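Local coordinates for protein histone-lysine N-methyltransferase, H3 lysine-9 specific SUVH6 (Arabidopsis thaliana, PDB 6A5K) that methylates lysine 9 of histone H3 with S-adenosylmethionine as methyl donor and, through its SRA domain, probably binds methylated non-CG DNA, at residues S5-V10 / V74-Q79; T13-H18 / A482-P487; L66-G71 / D193-V198. The protein carries 1 engineered substitution. One frame throughout, in Å; residues are numbered along the deposited sequence.

Contact 1 of 3, residues S5-V10 / V74-Q79; sequences SSRNKV and VGDEFQ
R7, in the first turn of helix 5-29, meets D76 of the SRA domain in a bidentate, end-on salt bridge. This guanidinium-carboxylate pair joins the N-terminal helix to the loop that leads into the short strand 77-78. NH1 of R7 gives a hydrogen to OD2 of D76 at 2.7 Å, and NH2 of R7 gives one to OD1 at 2.9 Å. Both bonds are nearly straight, with N-H...O angles of about 160°, and each carboxylate oxygen is met on its syn side. The two flat groups lie almost in one plane, tilted by only 5°, and the side chains arrive from opposite directions. R7 CG stands anti to the backbone N (chi1 -179°); the chain then bends at chi2 and runs out straight, carrying the guanidinium away from the helix to the acid. D76 starts from a CB that already faces the helix.

NH1 of R7 and OD2 of D76 each have a second partner. R7 NH1 also donates to the carbonyl O of G71, while NH2 has a weak, long ion pair with E73 OE1. OD2 of D76 takes its second bond from the backbone N of E73, so the carboxylate is tied to its own loop as well as to the helix. The backbone of D76 in turn bonds to Y192, on the neighbouring strand 190-205. The paired bonds hold both planes against rotation. A leucine in place of R7 would probably leave the buried D76 carboxylate without its countercharge and the G71 carbonyl without this donor. Across the fork, the CZ of R7 lies 3.6 Å from each of OD1 and OD2 of D76.

Contact 2 of 3, residues T13-H18 / A482-P487; sequences TLRLFH and AQDNIP
The loop between strands 477-482 and 491-494 of the SET domain is held here against the side of helix 5-29, with R15 of the helix reaching across to Q483 and D484. The R15 side chain leaves the helix with CG anti to the backbone N and bends at chi3, which brings NE and NH2 to Q483 O and D484 OD2. Its NE donates to the carbonyl O of Q483 at 2.9 Å, arriving from above the carbonyl plane, about 35° out of it. From the same guanidinium edge NH2 reaches OD2 of D484, also at 2.9 Å, on the syn side of the carboxylate; this is a salt bridge, although the two planes are turned 38° apart.

The Q483 side chain covers one face of the guanidinium. Its amide is stacked 10° from parallel, with NE2 of Q483 over the centre of the group and 3.6 Å from CZ of R15. That NE2 is itself bonded to the carbonyl O of P459, which fixes the amide above the arginine. One turn along the helix, H18 NE2 lies 3.3 Å from ND2 of N485, with imidazole and amide planes nearly perpendicular. OD1 of N485 is taken by the backbone N of I375, and H18 NE2 has a weak hydrogen bond with E83. F17, beside H18, packs on helix 44-54.

Q483 O and D484 OD2 are two acceptors only 2.9 Å apart, and R15 serves both with neighbouring nitrogens. The arginine's charge probably eases the repulsion between these oxygens. The link between helix and SET domain rests on a hydrogen bond, a salt bridge and a guanidinium-amide stack, with little aliphatic packing.

Contact 3 of 3, residues L66-G71 / D193-V198; sequences LGEVPG and DGLYLV
L195, on strand 190-205 of the SRA domain, pushes its two methyl groups against the loop at G67 and E68, and both branches find a partner. CB of the leucine already points at the loop. CG lies anti to the carbonyl carbon (chi1 -60°), and the fork at CG sends CD2 to the G67 backbone and CD1 to the E68 side chain. CD2 rests on the main chain of G67, 3.8 Å from its carbonyl carbon and 3.9 Å from its O. CD1 meets the side chain of E68, which crosses the leucine at about a right angle.

The glutamate bends at chi2 (87°), folding its carboxylate back over the methyl. CD1 of L195 is thus 3.4 Å from CD of E68 and 3.3 Å from OE2, with CG of the same glutamate at 3.9 Å. This is a van der Waals touch at the exposed E68 end of the contact. G67 presents bare backbone to the other methyl; its positive phi (97°) would press a CB against the preceding carbonyl O. This glycine's own O is satisfied by R172 NH1.

The contact therefore closes a loop over one side of the SRA sheet. L195 also packs on R172 of strand 171-176, which pairs antiparallel with strand 190-205, and V69 in the same loop touches that arginine too. Further along the strand, Y196 packs on strand 211-219, another antiparallel neighbour, while V198 lies against helix 156-167.

How the contacts relate
Contacts 1 and 2 share helix 5-29, one tying it to the SRA domain and the other to the SET domain, so that the N-terminal helix bridges the two. Both rest on an arginine facing an aspartate: a coplanar, two-pronged pair that is partly buried in contact 1, and a split grip on carbonyl and carboxylate at the surface in contact 2. Their segments touch, F78 lying on L14 and G75 O against P487. Contact 3 is buried, lies wholly within the SRA domain, and relies on methyl packing. It joins contact 1 through G71 and through neighbouring strands 77-78 and 190-205, but does not touch contact 2.

Contact 1 of 3, residues S5-V10 / V74-Q79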
loop_
_atom_site.group_PDB
_atom_site.type_symbol
_atom_site.label_atom_id
_atom_site.label_comp_id
_atom_site.label_asym_id
_atom_site.label_seq_id
_atom_site.Cartn_x
_atom_site.Cartn_y
_atom_site.Cartn_z
ATOM N N SER A 5 -13.674 -2.645 -13.567
ATOM C CA SER A 5 -13.703 -3.984 -13.022
ATOM C C SER A 5 -12.277 -4.523 -13.149
ATOM O O SER A 5 -11.791 -5.213 -12.262
ATOM C CB SER A 5 -14.695 -4.878 -13.766
ATOM O OG SER A 5 -14.674 -6.192 -13.235
ATOM N N SER A 6 -11.611 -4.189 -14.256
ATOM C CA SER A 6 -10.220 -4.591 -14.481
ATOM C C SER A 6 -9.284 -4.068 -13.405
ATOM O O SER A 6 -8.438 -4.807 -12.910
ATOM C CB SER A 6 -9.726 -4.104 -15.845
ATOM O OG SER A 6 -10.206 -4.931 -16.886
ATOM N N ARG A 7 -9.422 -2.789 -13.057
ATOM C CA ARG A 7 -8.589 -2.191 -12.015
ATOM C C ARG A 7 -8.744 -2.928 -10.686
ATOM O O ARG A 7 -7.756 -3.274 -10.025
ATOM C CB ARG A 7 -8.935 -0.711 -11.827
ATOM C CG ARG A 7 -8.087 -0.015 -10.775
ATOM C CD ARG A 7 -6.609 -0.123 -11.119
ATOM N NE ARG A 7 -5.765 0.746 -10.299
ATOM C CZ ARG A 7 -4.434 0.673 -10.266
ATOM N NH1 ARG A 7 -3.804 -0.241 -10.992
ATOM N NH2 ARG A 7 -3.731 1.507 -9.505
ATOM N N ASN A 8 -9.991 -3.156 -10.288
ATOM C CA ASN A 8 -10.240 -3.895 -9.055
ATOM C C ASN A 8 -9.689 -5.321 -9.133
ATOM O O ASN A 8 -9.102 -5.809 -8.175
ATOM C CB ASN A 8 -11.732 -3.919 -8.731
ATOM C CG ASN A 8 -12.156 -2.751 -7.853
ATOM O OD1 ASN A 8 -11.428 -1.760 -7.698
ATOM N ND2 ASN A 8 -13.346 -2.862 -7.280
ATOM N N LYS A 9 -9.865 -5.980 -10.278
ATOM C CA LYS A 9 -9.328 -7.331 -10.474
ATOM C C LYS A 9 -7.808 -7.365 -10.280
ATOM O O LYS A 9 -7.275 -8.246 -9.599
ATOM C CB LYS A 9 -9.682 -7.865 -11.865
ATOM C CG LYS A 9 -11.149 -8.181 -12.079
ATOM C CD LYS A 9 -11.395 -8.719 -13.488
ATOM C CE LYS A 9 -12.881 -8.752 -13.827
ATOM N NZ LYS A 9 -13.446 -10.135 -13.827
ATOM N N VAL A 10 -7.113 -6.401 -10.878
ATOM C CA VAL A 10 -5.662 -6.318 -10.744
ATOM C C VAL A 10 -5.251 -6.105 -9.281
ATOM O O VAL A 10 -4.401 -6.839 -8.736
ATOM C CB VAL A 10 -5.095 -5.186 -11.617
ATOM C CG1 VAL A 10 -3.630 -4.895 -11.261
ATOM C CG2 VAL A 10 -5.234 -5.542 -13.104
ATOM N N VAL A 74 0.046 3.738 -14.780
ATOM C CA VAL A 74 1.321 4.414 -14.583
ATOM C C VAL A 74 1.514 4.759 -13.105
ATOM O O VAL A 74 0.614 5.304 -12.469
ATOM C CB VAL A 74 1.411 5.691 -15.444
ATOM C CG1 VAL A 74 2.594 6.556 -15.027
ATOM C CG2 VAL A 74 1.503 5.325 -16.927
ATOM N N GLY A 75 2.672 4.407 -12.558
ATOM C CA GLY A 75 2.961 4.663 -11.159
ATOM C C GLY A 75 2.779 3.453 -10.255
ATOM O O GLY A 75 3.287 3.449 -9.128
ATOM N N ASP A 76 2.075 2.428 -10.742
ATOM C CA ASP A 76 1.840 1.215 -9.951
ATOM C C ASP A 76 3.165 0.593 -9.513
ATOM O O ASP A 76 4.146 0.608 -10.260
ATOM C CB ASP A 76 1.031 0.177 -10.732
ATOM C CG ASP A 76 -0.465 0.478 -10.759
ATOM O OD1 ASP A 76 -0.918 1.414 -10.059
ATOM O OD2 ASP A 76 -1.194 -0.235 -11.485
ATOM N N GLU A 77 3.189 0.042 -8.306
ATOM C CA GLU A 77 4.413 -0.543 -7.776
ATOM C C GLU A 77 4.228 -2.006 -7.411
ATOM O O GLU A 77 3.110 -2.454 -7.130
ATOM C CB GLU A 77 4.904 0.250 -6.559
ATOM C CG GLU A 77 5.218 1.708 -6.904
ATOM C CD GLU A 77 6.150 2.368 -5.907
ATOM O OE1 GLU A 77 6.425 1.754 -4.854
ATOM O OE2 GLU A 77 6.620 3.496 -6.190
ATOM N N PHE A 78 5.343 -2.730 -7.427
ATOM C CA PHE A 78 5.388 -4.165 -7.207
ATOM C C PHE A 78 6.605 -4.486 -6.340
ATOM O O PHE A 78 7.664 -3.873 -6.502
ATOM C CB PHE A 78 5.469 -4.909 -8.542
ATOM C CG PHE A 78 4.518 -4.381 -9.578
ATOM C CD1 PHE A 78 4.927 -3.402 -10.480
ATOM C CD2 PHE A 78 3.206 -4.829 -9.626
ATOM C CE1 PHE A 78 4.045 -2.894 -11.418
ATOM C CE2 PHE A 78 2.317 -4.329 -10.571
ATOM C CZ PHE A 78 2.742 -3.359 -11.467
ATOM N N GLN A 79 6.455 -5.423 -5.413
ATOM C CA GLN A 79 7.588 -5.855 -4.597
ATOM C C GLN A 79 8.406 -6.919 -5.323
ATOM O O GLN A 79 9.642 -6.878 -5.343
ATOM C CB GLN A 79 7.117 -6.408 -3.251
ATOM C CG GLN A 79 8.275 -6.797 -2.329
ATOM C CD GLN A 79 7.808 -7.438 -1.041
ATOM O OE1 GLN A 79 6.663 -7.264 -0.632
ATOM N NE2 GLN A 79 8.694 -8.190 -0.395
#

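Contact 2 of 3, residues T13-H18 / A482-P487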
loop_
_atom_site.group_PDB
_atom_site.type_symbol
_atom_site.label_atom_id
_atom_site.label_comp_id
_atom_site.label_asym_id
_atom_site.label_seq_id
_atom_site.Cartn_x
_atom_site.Cartn_y
_atom_site.Cartn_z
ATOM N N THR A 13 -5.945 -9.122 -7.128
ATOM C CA THR A 13 -5.054 -10.241 -7.440
ATOM C C THR A 13 -3.713 -10.041 -6.741
ATOM O O THR A 13 -3.161 -10.982 -6.153
ATOM C CB THR A 13 -4.855 -10.399 -8.968
ATOM O OG1 THR A 13 -6.125 -10.652 -9.584
ATOM C CG2 THR A 13 -3.914 -11.563 -9.282
ATOM N N LEU A 14 -3.195 -8.813 -6.784
ATOM C CA LEU A 14 -1.944 -8.520 -6.081
ATOM C C LEU A 14 -2.112 -8.645 -4.564
ATOM O O LEU A 14 -1.203 -9.099 -3.859
ATOM C CB LEU A 14 -1.430 -7.121 -6.435
ATOM C CG LEU A 14 -1.036 -6.867 -7.893
ATOM C CD1 LEU A 14 -0.570 -5.415 -8.078
ATOM C CD2 LEU A 14 0.035 -7.834 -8.325
ATOM N N ARG A 15 -3.279 -8.240 -4.074
ATOM C CA ARG A 15 -3.590 -8.302 -2.647
ATOM C C ARG A 15 -3.627 -9.765 -2.186
ATOM O O ARG A 15 -3.061 -10.126 -1.142
ATOM C CB ARG A 15 -4.924 -7.584 -2.376
ATOM C CG ARG A 15 -5.175 -7.195 -0.938
ATOM C CD ARG A 15 -6.411 -6.295 -0.828
ATOM N NE ARG A 15 -6.232 -5.027 -1.534
ATOM C CZ ARG A 15 -7.187 -4.428 -2.238
ATOM N NH1 ARG A 15 -8.387 -4.980 -2.338
ATOM N NH2 ARG A 15 -6.948 -3.273 -2.842
ATOM N N LEU A 16 -4.277 -10.608 -2.983
ATOM C CA LEU A 16 -4.325 -12.043 -2.729
ATOM C C LEU A 16 -2.914 -12.640 -2.715
ATOM O O LEU A 16 -2.547 -13.389 -1.802
ATOM C CB LEU A 16 -5.186 -12.737 -3.786
ATOM C CG LEU A 16 -5.450 -14.230 -3.599
ATOM C CD1 LEU A 16 -6.353 -14.468 -2.383
ATOM C CD2 LEU A 16 -6.056 -14.829 -4.869
ATOM N N PHE A 17 -2.123 -12.288 -3.726
ATOM C CA PHE A 17 -0.740 -12.746 -3.803
ATOM C C PHE A 17 0.059 -12.406 -2.538
ATOM O O PHE A 17 0.705 -13.277 -1.939
ATOM C CB PHE A 17 -0.046 -12.140 -5.027
ATOM C CG PHE A 17 1.427 -12.396 -5.065
ATOM C CD1 PHE A 17 1.918 -13.643 -5.419
ATOM C CD2 PHE A 17 2.328 -11.390 -4.750
ATOM C CE1 PHE A 17 3.277 -13.886 -5.461
ATOM C CE2 PHE A 17 3.690 -11.627 -4.791
ATOM C CZ PHE A 17 4.164 -12.880 -5.145
ATOM N N HIS A 18 0.009 -11.145 -2.117
ATOM C CA HIS A 18 0.776 -10.753 -0.937
ATOM C C HIS A 18 0.228 -11.381 0.340
ATOM O O HIS A 18 0.989 -11.678 1.269
ATOM C CB HIS A 18 0.839 -9.227 -0.826
ATOM C CG HIS A 18 1.846 -8.622 -1.751
ATOM N ND1 HIS A 18 3.199 -8.635 -1.481
ATOM C CD2 HIS A 18 1.710 -8.047 -2.969
ATOM C CE1 HIS A 18 3.850 -8.071 -2.484
ATOM N NE2 HIS A 18 2.972 -7.711 -3.403
ATOM N N ALA A 482 -2.234 -0.202 5.207
ATOM C CA ALA A 482 -2.257 -0.289 3.742
ATOM C C ALA A 482 -2.645 -1.688 3.254
ATOM O O ALA A 482 -2.147 -2.691 3.769
ATOM C CB ALA A 482 -0.893 0.106 3.169
ATOM N N GLN A 483 -3.524 -1.763 2.254
ATOM C CA GLN A 483 -3.830 -3.051 1.627
ATOM C C GLN A 483 -3.350 -3.126 0.168
ATOM O O GLN A 483 -3.734 -4.027 -0.577
ATOM C CB GLN A 483 -5.335 -3.364 1.718
ATOM C CG GLN A 483 -6.285 -2.373 1.042
ATOM C CD GLN A 483 -7.722 -2.888 1.035
ATOM O OE1 GLN A 483 -8.051 -3.848 1.735
ATOM N NE2 GLN A 483 -8.577 -2.263 0.234
ATOM N N ASP A 484 -2.499 -2.177 -0.218
ATOM C CA ASP A 484 -1.733 -2.231 -1.462
ATOM C C ASP A 484 -0.299 -1.822 -1.169
ATOM O O ASP A 484 -0.022 -1.244 -0.122
ATOM C CB ASP A 484 -2.280 -1.278 -2.531
ATOM C CG ASP A 484 -3.748 -1.482 -2.820
ATOM O OD1 ASP A 484 -4.482 -0.468 -2.831
ATOM O OD2 ASP A 484 -4.159 -2.632 -3.076
ATOM N N ASN A 485 0.601 -2.106 -2.102
ATOM C CA ASN A 485 1.839 -1.345 -2.189
ATOM C C ASN A 485 1.494 -0.002 -2.821
ATOM O O ASN A 485 1.219 0.069 -4.014
ATOM C CB ASN A 485 2.892 -2.086 -3.011
ATOM C CG ASN A 485 3.410 -3.325 -2.308
ATOM O OD1 ASN A 485 3.901 -3.255 -1.179
ATOM N ND2 ASN A 485 3.302 -4.471 -2.974
ATOM N N ILE A 486 1.485 1.056 -2.021
ATOM C CA ILE A 486 0.976 2.344 -2.486
ATOM C C ILE A 486 2.090 3.207 -3.084
ATOM O O ILE A 486 3.135 3.375 -2.470
ATOM C CB ILE A 486 0.292 3.114 -1.337
ATOM C CG1 ILE A 486 -0.746 2.222 -0.640
ATOM C CG2 ILE A 486 -0.360 4.384 -1.861
ATOM C CD1 ILE A 486 -1.412 2.888 0.590
ATOM N N PRO A 487 1.869 3.747 -4.295
ATOM C CA PRO A 487 2.833 4.670 -4.901
ATOM C C PRO A 487 2.966 5.931 -4.073
ATOM O O PRO A 487 2.018 6.284 -3.373
ATOM C CB PRO A 487 2.217 4.988 -6.275
ATOM C CG PRO A 487 1.218 3.890 -6.519
ATOM C CD PRO A 487 0.704 3.514 -5.167
#

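Contact 3 of 3, residues L66-G71 / D193-V198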
loop_
_atom_site.group_PDB
_atom_site.type_symbol
_atom_site.label_atom_id
_atom_site.label_comp_id
_atom_site.label_asym_id
_atom_site.label_seq_id
_atom_site.Cartn_x
_atom_site.Cartn_y
_atom_site.Cartn_z
ATOM N N LEU A 66 0.619 -5.969 -26.394
ATOM C CA LEU A 66 1.338 -4.784 -26.853
ATOM C C LEU A 66 0.623 -3.513 -26.409
ATOM O O LEU A 66 -0.544 -3.302 -26.740
ATOM C CB LEU A 66 1.492 -4.799 -28.375
ATOM C CG LEU A 66 2.570 -3.892 -28.981
ATOM C CD1 LEU A 66 3.949 -4.221 -28.425
ATOM C CD2 LEU A 66 2.563 -4.004 -30.505
ATOM N N GLY A 67 1.324 -2.672 -25.654
ATOM C CA GLY A 67 0.770 -1.408 -25.208
ATOM C C GLY A 67 0.185 -1.467 -23.806
ATOM O O GLY A 67 0.720 -2.153 -22.931
ATOM N N GLU A 68 -0.910 -0.739 -23.593
ATOM C CA GLU A 68 -1.555 -0.666 -22.280
ATOM C C GLU A 68 -2.160 -1.996 -21.838
ATOM O O GLU A 68 -2.829 -2.675 -22.612
ATOM C CB GLU A 68 -2.655 0.403 -22.264
ATOM C CG GLU A 68 -2.191 1.847 -22.447
ATOM C CD GLU A 68 -2.075 2.258 -23.905
ATOM O OE1 GLU A 68 -2.225 1.390 -24.792
ATOM O OE2 GLU A 68 -1.855 3.463 -24.163
ATOM N N VAL A 69 -1.931 -2.345 -20.577
ATOM C CA VAL A 69 -2.531 -3.525 -19.972
ATOM C C VAL A 69 -3.722 -3.093 -19.123
ATOM O O VAL A 69 -3.566 -2.273 -18.222
ATOM C CB VAL A 69 -1.518 -4.284 -19.097
ATOM C CG1 VAL A 69 -2.193 -5.431 -18.355
ATOM C CG2 VAL A 69 -0.352 -4.782 -19.943
ATOM N N PRO A 70 -4.916 -3.638 -19.410
ATOM C CA PRO A 70 -6.128 -3.206 -18.700
ATOM C C PRO A 70 -5.987 -3.312 -17.178
ATOM O O PRO A 70 -5.565 -4.345 -16.658
ATOM C CB PRO A 70 -7.203 -4.169 -19.222
ATOM C CG PRO A 70 -6.693 -4.590 -20.570
ATOM C CD PRO A 70 -5.206 -4.678 -20.415
ATOM N N GLY A 71 -6.307 -2.233 -16.472
ATOM C CA GLY A 71 -6.276 -2.259 -15.021
ATOM C C GLY A 71 -4.907 -2.007 -14.407
ATOM O O GLY A 71 -4.767 -1.992 -13.187
ATOM N N ASP A 193 6.356 2.669 -15.383
ATOM C CA ASP A 193 6.561 4.062 -15.779
ATOM C C ASP A 193 5.893 4.417 -17.105
ATOM O O ASP A 193 5.996 5.552 -17.580
ATOM C CB ASP A 193 8.057 4.381 -15.845
ATOM C CG ASP A 193 8.618 4.819 -14.497
ATOM O OD1 ASP A 193 7.818 5.132 -13.583
ATOM O OD2 ASP A 193 9.858 4.852 -14.352
ATOM N N GLY A 194 5.190 3.454 -17.691
ATOM C CA GLY A 194 4.386 3.724 -18.869
ATOM C C GLY A 194 4.979 3.250 -20.184
ATOM O O GLY A 194 5.861 2.384 -20.225
ATOM N N LEU A 195 4.482 3.841 -21.267
ATOM C CA LEU A 195 4.820 3.408 -22.613
ATOM C C LEU A 195 5.883 4.284 -23.253
ATOM O O LEU A 195 5.844 5.511 -23.145
ATOM C CB LEU A 195 3.569 3.394 -23.493
ATOM C CG LEU A 195 2.440 2.468 -23.038
ATOM C CD1 LEU A 195 1.276 2.547 -24.015
ATOM C CD2 LEU A 195 2.937 1.046 -22.914
ATOM N N TYR A 196 6.831 3.635 -23.923
ATOM C CA TYR A 196 7.946 4.316 -24.565
ATOM C C TYR A 196 8.085 3.851 -26.011
ATOM O O TYR A 196 7.586 2.785 -26.381
ATOM C CB TYR A 196 9.259 4.043 -23.821
ATOM C CG TYR A 196 9.428 4.752 -22.492
ATOM C CD1 TYR A 196 10.465 5.657 -22.301
ATOM C CD2 TYR A 196 8.567 4.500 -21.423
ATOM C CE1 TYR A 196 10.639 6.306 -21.088
ATOM C CE2 TYR A 196 8.732 5.142 -20.207
ATOM C CZ TYR A 196 9.768 6.040 -20.042
ATOM O OH TYR A 196 9.936 6.685 -18.836
ATOM N N LEU A 197 8.773 4.652 -26.818
ATOM C CA LEU A 197 9.169 4.236 -28.153
ATOM C C LEU A 197 10.680 4.065 -28.178
ATOM O O LEU A 197 11.400 4.810 -27.512
ATOM C CB LEU A 197 8.730 5.254 -29.209
ATOM C CG LEU A 197 7.221 5.415 -29.436
ATOM C CD1 LEU A 197 6.930 6.522 -30.441
ATOM C CD2 LEU A 197 6.593 4.105 -29.896
ATOM N N VAL A 198 11.163 3.087 -28.937
ATOM C CA VAL A 198 12.602 2.901 -29.093
ATOM C C VAL A 198 13.091 3.703 -30.308
ATOM O O VAL A 198 12.593 3.532 -31.419
ATOM C CB VAL A 198 12.968 1.409 -29.252
ATOM C CG1 VAL A 198 14.437 1.189 -28.929
ATOM C CG2 VAL A 198 12.085 0.542 -28.334
#